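Formylmethanofuran--tetrahydromethanopterin formyltransferase (Methanosarcina barkeri, PDB 1M5S) catalyses the reversible transfer of a formyl group from formylmethanofuran to tetrahydromethanopterin, a step of methanogenesis from carbon dioxide, and works as a homotetramer. Local coordinates at residues L24-T29 and T101-N106; E7-Y12 and K276-N281. All coordinates share one frame; numbering follows the deposited sequence.

Contact 1 (L24-T29 and T101-N106); sequences LITAAT and TTAVFN
Leu24 and Phe105 form one antiparallel hydrogen-bonded pair and Thr26 and Ala103 the next, with Ile25 and Val104 as the non-hydrogen-bonded pair between them. Phe105 N gives the straightest of the four backbone bonds, 2.9 Å to Leu24 O at 172°; Leu24 N bonds to Phe105 O, and Thr26 and Ala103 exchange N-to-O bonds both ways. Where strand 12-26 has ended and strand 103-106 has yet to begin, a side chain takes over: Thr101 OG1 accepts from Ala28 N at 2.9 Å, its chi1 of 82° setting the hydroxyl between its own N and carbonyl carbon, facing Ala27 and Ala28. On one face, Thr26 OG1 sits in the plane of the Phe105 ring at its edge, 3.6 Å from CE2. That hydroxyl is satisfied by Asp67 and Arg69; the same NH2 of Arg69 also bonds to Thr101 O, pinning both segments. On the face of Ile25 and Val104, Ile25 CG2 lies alongside Thr102 CG2 from the adjoining loop, 3.8 Å away, and Thr102 OG1 is engaged by the carbonyls of Val96 and Ala99. Strand 103-106 is held between strand 12-26 and, in parallel, strand 147-170, with Val104 bonded to Leu150 and Glu152; strand 71-78 flanks Ile25 on its other edge. Helix 30-41, N-capped by Thr29, covers Ala27, Thr101 and Thr102, and Ala28 packs against Thr178 of one neighbouring subunit and Met174 of another.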
loop_
_atom_site.group_PDB
_atom_site.type_symbol
_atom_site.label_atom_id
_atom_site.label_comp_id
_atom_site.label_asym_id
_atom_site.label_seq_id
_atom_site.Cartn_x
_atom_site.Cartn_y
_atom_site.Cartn_z
ATOM N N LEU A 24 16.550 10.035 11.124
ATOM C CA LEU A 24 16.504 8.863 10.255
ATOM C C LEU A 24 16.024 7.642 11.036
ATOM O O LEU A 24 16.622 7.271 12.046
ATOM C CB LEU A 24 17.890 8.573 9.677
ATOM C CG LEU A 24 18.080 7.290 8.868
ATOM C CD1 LEU A 24 17.197 7.307 7.635
ATOM C CD2 LEU A 24 19.525 7.164 8.466
ATOM N N ILE A 25 14.876 7.101 10.638
ATOM C CA ILE A 25 14.401 5.839 11.196
ATOM C C ILE A 25 14.694 4.716 10.201
ATOM O O ILE A 25 14.246 4.771 9.057
ATOM C CB ILE A 25 12.876 5.874 11.488
ATOM C CG1 ILE A 25 12.534 7.067 12.384
ATOM C CG2 ILE A 25 12.442 4.581 12.186
ATOM C CD1 ILE A 25 11.071 7.434 12.379
ATOM N N THR A 26 15.559 3.779 10.590
ATOM C CA THR A 26 15.750 2.562 9.803
ATOM C C THR A 26 14.964 1.411 10.407
ATOM O O THR A 26 14.469 1.509 11.537
ATOM C CB THR A 26 17.228 2.140 9.697
ATOM O OG1 THR A 26 17.676 1.643 10.960
ATOM C CG2 THR A 26 18.109 3.319 9.254
ATOM N N ALA A 27 14.753 0.371 9.604
ATOM C CA ALA A 27 13.976 -0.785 10.025
ATOM C C ALA A 27 14.329 -1.964 9.137
ATOM O O ALA A 27 15.123 -1.822 8.200
ATOM C CB ALA A 27 12.486 -0.480 9.941
ATOM N N ALA A 28 13.772 -3.130 9.458
ATOM C CA ALA A 28 14.111 -4.362 8.752
ATOM C C ALA A 28 13.734 -4.261 7.275
ATOM O O ALA A 28 14.482 -4.729 6.406
ATOM C CB ALA A 28 13.410 -5.560 9.403
ATOM N N THR A 29 12.589 -3.622 7.007
ATOM C CA THR A 29 12.084 -3.416 5.644
ATOM C C THR A 29 11.514 -2.008 5.495
ATOM O O THR A 29 11.169 -1.374 6.494
ATOM C CB THR A 29 10.943 -4.409 5.301
ATOM O OG1 THR A 29 9.790 -4.094 6.093
ATOM C CG2 THR A 29 11.370 -5.854 5.571
ATOM N N THR A 101 11.511 -3.360 14.881
ATOM C CA THR A 101 12.767 -3.386 14.127
ATOM C C THR A 101 13.468 -2.052 13.889
ATOM O O THR A 101 14.479 -2.004 13.184
ATOM C CB THR A 101 12.621 -4.105 12.752
ATOM O OG1 THR A 101 12.065 -3.207 11.778
ATOM C CG2 THR A 101 11.739 -5.336 12.880
ATOM N N THR A 102 12.985 -0.988 14.520
ATOM C CA THR A 102 13.510 0.342 14.244
ATOM C C THR A 102 14.869 0.620 14.877
ATOM O O THR A 102 15.222 0.045 15.907
ATOM C CB THR A 102 12.540 1.416 14.718
ATOM O OG1 THR A 102 12.182 1.165 16.081
ATOM C CG2 THR A 102 11.292 1.411 13.859
ATOM N N ALA A 103 15.661 1.441 14.194
ATOM C CA ALA A 103 16.823 2.100 14.791
ATOM C C ALA A 103 16.716 3.582 14.452
ATOM O O ALA A 103 16.072 3.950 13.470
ATOM C CB ALA A 103 18.118 1.520 14.227
ATOM N N VAL A 104 17.225 4.430 15.341
ATOM C CA VAL A 104 17.159 5.879 15.170
ATOM C C VAL A 104 18.563 6.449 15.026
ATOM O O VAL A 104 19.440 6.167 15.841
ATOM C CB VAL A 104 16.476 6.558 16.378
ATOM C CG1 VAL A 104 16.624 8.066 16.291
ATOM C CG2 VAL A 104 15.017 6.189 16.419
ATOM N N PHE A 105 18.777 7.216 13.962
ATOM C CA PHE A 105 20.039 7.908 13.737
ATOM C C PHE A 105 19.811 9.403 13.569
ATOM O O PHE A 105 18.680 9.856 13.373
ATOM C CB PHE A 105 20.740 7.347 12.500
ATOM C CG PHE A 105 21.052 5.881 12.599
ATOM C CD1 PHE A 105 22.200 5.443 13.246
ATOM C CD2 PHE A 105 20.177 4.934 12.079
ATOM C CE1 PHE A 105 22.471 4.084 13.376
ATOM C CE2 PHE A 105 20.445 3.579 12.205
ATOM C CZ PHE A 105 21.593 3.156 12.856
ATOM N N ASN A 106 20.898 10.162 13.631
ATOM C CA ASN A 106 20.837 11.619 13.579
ATOM C C ASN A 106 20.735 12.099 12.132
ATOM O O ASN A 106 21.634 11.850 11.325
ATOM C CB ASN A 106 22.093 12.204 14.235
ATOM C CG ASN A 106 21.979 13.689 14.505
ATOM O OD1 ASN A 106 21.040 14.356 14.057
ATOM N ND2 ASN A 106 22.922 14.210 15.274
#

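Contact 2 (E7-Y12 and K276-N281); sequences EIEDTY and KISAGN
Glu9 OE2 accepts a short hydrogen bond, 2.5 Å, from Ser278 OG, which meets it on the anti side, 34° out of the carboxylate plane. Glu9 OE2 also forms a long salt bridge, 3.8 Å, with Lys276 NZ. Bends at chi2 and chi3 carry the Lys276 chain across that of Glu9, with Lys276 CD 3.8 Å from Glu9 CG; its alkyl part also runs alongside Glu7. Further along, the Asn281 amide lies flat over one face of the Tyr12 ring, the planes 7° apart, and Asn281 CB comes within 3.4 Å of Tyr12 CE2. With an alanine in place of Tyr12, the Asn281 amide would lose this stack and would probably be freer to turn. Behind these side chains stands a parallel pairing: Ile277 N bonds to Glu7 O and Glu9 N to Ile277 O, both at 2.9 Å. Ile8 CD1 and Ile277 CG1 touch at 3.6 Å on the opposite face from Glu7 and Lys276, and both isoleucines rest on Ile265 of helix 254-268. Strand 274-278 lies between strand 6-8 and the antiparallel strand 147-170, whose Phe169 makes a cation-pi contact with Lys276.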
loop_
_atom_site.group_PDB
_atom_site.type_symbol
_atom_site.label_atom_id
_atom_site.label_comp_id
_atom_site.label_asym_id
_atom_site.label_seq_id
_atom_site.Cartn_x
_atom_site.Cartn_y
_atom_site.Cartn_z
ATOM N N GLU A 7 -2.743 28.683 -15.679
ATOM C CA GLU A 7 -2.320 29.986 -15.180
ATOM C C GLU A 7 -1.591 29.899 -13.841
ATOM O O GLU A 7 -2.149 29.443 -12.845
ATOM C CB GLU A 7 -3.526 30.911 -15.034
ATOM C CG GLU A 7 -3.175 32.283 -14.478
ATOM C CD GLU A 7 -4.395 33.136 -14.180
ATOM O OE1 GLU A 7 -5.499 32.582 -13.992
ATOM O OE2 GLU A 7 -4.242 34.370 -14.097
ATOM N N ILE A 8 -0.355 30.387 -13.819
ATOM C CA ILE A 8 0.392 30.550 -12.574
ATOM C C ILE A 8 0.275 32.004 -12.121
ATOM O O ILE A 8 0.777 32.904 -12.791
ATOM C CB ILE A 8 1.899 30.208 -12.760
ATOM C CG1 ILE A 8 2.064 28.884 -13.522
ATOM C CG2 ILE A 8 2.605 30.162 -11.399
ATOM C CD1 ILE A 8 1.448 27.670 -12.844
ATOM N N GLU A 9 -0.427 32.226 -11.013
ATOM C CA GLU A 9 -0.588 33.561 -10.448
ATOM C C GLU A 9 0.750 34.195 -10.089
ATOM O O GLU A 9 1.660 33.514 -9.599
ATOM C CB GLU A 9 -1.457 33.506 -9.198
ATOM C CG GLU A 9 -2.847 34.030 -9.399
ATOM C CD GLU A 9 -3.377 34.738 -8.172
ATOM O OE1 GLU A 9 -3.406 35.985 -8.166
ATOM O OE2 GLU A 9 -3.788 34.050 -7.218
ATOM N N ASP A 10 0.873 35.494 -10.362
ATOM C CA ASP A 10 2.051 36.257 -9.966
ATOM C C ASP A 10 1.850 36.720 -8.528
ATOM O O ASP A 10 1.445 37.858 -8.269
ATOM C CB ASP A 10 2.257 37.467 -10.898
ATOM C CG ASP A 10 3.639 38.099 -10.762
ATOM O OD1 ASP A 10 4.427 37.683 -9.885
ATOM O OD2 ASP A 10 3.941 39.016 -11.557
ATOM N N THR A 11 1.953 35.754 -7.621
ATOM C CA THR A 11 1.873 36.017 -6.193
ATOM C C THR A 11 3.022 35.275 -5.496
ATOM O O THR A 11 3.997 34.868 -6.142
ATOM C CB THR A 11 0.470 35.604 -5.626
ATOM O OG1 THR A 11 0.403 35.896 -4.225
ATOM C CG2 THR A 11 0.192 34.128 -5.860
ATOM N N TYR A 12 2.993 35.266 -4.174
ATOM C CA TYR A 12 4.050 34.612 -3.399
ATOM C C TYR A 12 3.483 33.927 -2.163
ATOM O O TYR A 12 2.392 34.269 -1.685
ATOM C CB TYR A 12 5.076 35.650 -2.936
ATOM C CG TYR A 12 4.464 36.743 -2.052
ATOM C CD1 TYR A 12 3.810 37.837 -2.636
ATOM C CD2 TYR A 12 4.558 36.654 -0.657
ATOM C CE1 TYR A 12 3.241 38.829 -1.827
ATOM C CE2 TYR A 12 3.986 37.645 0.151
ATOM C CZ TYR A 12 3.326 38.731 -0.433
ATOM O OH TYR A 12 2.764 39.690 0.352
ATOM N N LYS A 276 -5.783 26.833 -12.252
ATOM C CA LYS A 276 -4.866 27.860 -11.777
ATOM C C LYS A 276 -4.011 27.357 -10.620
ATOM O O LYS A 276 -4.457 26.536 -9.814
ATOM C CB LYS A 276 -5.654 29.095 -11.329
ATOM C CG LYS A 276 -4.796 30.339 -11.127
ATOM C CD LYS A 276 -5.337 31.224 -10.022
ATOM C CE LYS A 276 -6.359 32.199 -10.540
ATOM N NZ LYS A 276 -6.737 33.174 -9.484
ATOM N N ILE A 277 -2.763 27.814 -10.586
ATOM C CA ILE A 277 -1.908 27.671 -9.413
ATOM C C ILE A 277 -1.794 29.032 -8.737
ATOM O O ILE A 277 -1.473 30.032 -9.384
ATOM C CB ILE A 277 -0.473 27.207 -9.791
ATOM C CG1 ILE A 277 -0.511 25.831 -10.472
ATOM C CG2 ILE A 277 0.425 27.225 -8.551
ATOM C CD1 ILE A 277 -1.042 24.707 -9.602
ATOM N N SER A 278 -2.035 29.062 -7.434
ATOM C CA SER A 278 -1.777 30.256 -6.645
ATOM C C SER A 278 -0.932 29.910 -5.418
ATOM O O SER A 278 -0.208 28.914 -5.426
ATOM C CB SER A 278 -3.095 30.903 -6.221
ATOM O OG SER A 278 -2.872 32.211 -5.727
ATOM N N ALA A 279 -0.954 30.794 -4.419
ATOM C CA ALA A 279 -0.198 30.627 -3.175
ATOM C C ALA A 279 -0.780 31.521 -2.096
ATOM O O ALA A 279 -1.405 32.537 -2.392
ATOM C CB ALA A 279 1.263 30.971 -3.386
ATOM N N GLY A 280 -0.571 31.138 -0.842
ATOM C CA GLY A 280 -1.139 31.883 0.265
ATOM C C GLY A 280 -0.117 32.760 0.955
ATOM O O GLY A 280 0.986 32.323 1.262
ATOM N N ASN A 281 -0.449 34.036 1.116
ATOM C CA ASN A 281 0.392 34.923 1.906
ATOM C C ASN A 281 -0.426 35.786 2.850
ATOM O O ASN A 281 -1.658 35.689 2.906
ATOM C CB ASN A 281 1.289 35.801 1.014
ATOM C CG ASN A 281 0.510 36.653 0.023
ATOM O OD1 ASN A 281 0.548 36.392 -1.184
ATOM N ND2 ASN A 281 -0.074 37.750 0.505
#

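How the contacts relate
From the N terminus the chain enters contact 2 first, at strand 6-8, then turns into strand 12-26, which begins with Tyr12 and carries it across to contact 1. Residues 101-106 close the first loop, returning to the far end of that strand after 71 residues that include helices 30-41 and 81-95. Only at 276-281, after 263 intervening residues, does contact 2 close, so the smaller loop lies wholly within the larger. Contact 1 joins two strands of the N-terminal family region, whereas contact 2 ties that region's beginning to the C-terminal one. Their centres are 38 Å apart on opposite sides of the chain's centre, and strand 147-170 borders both.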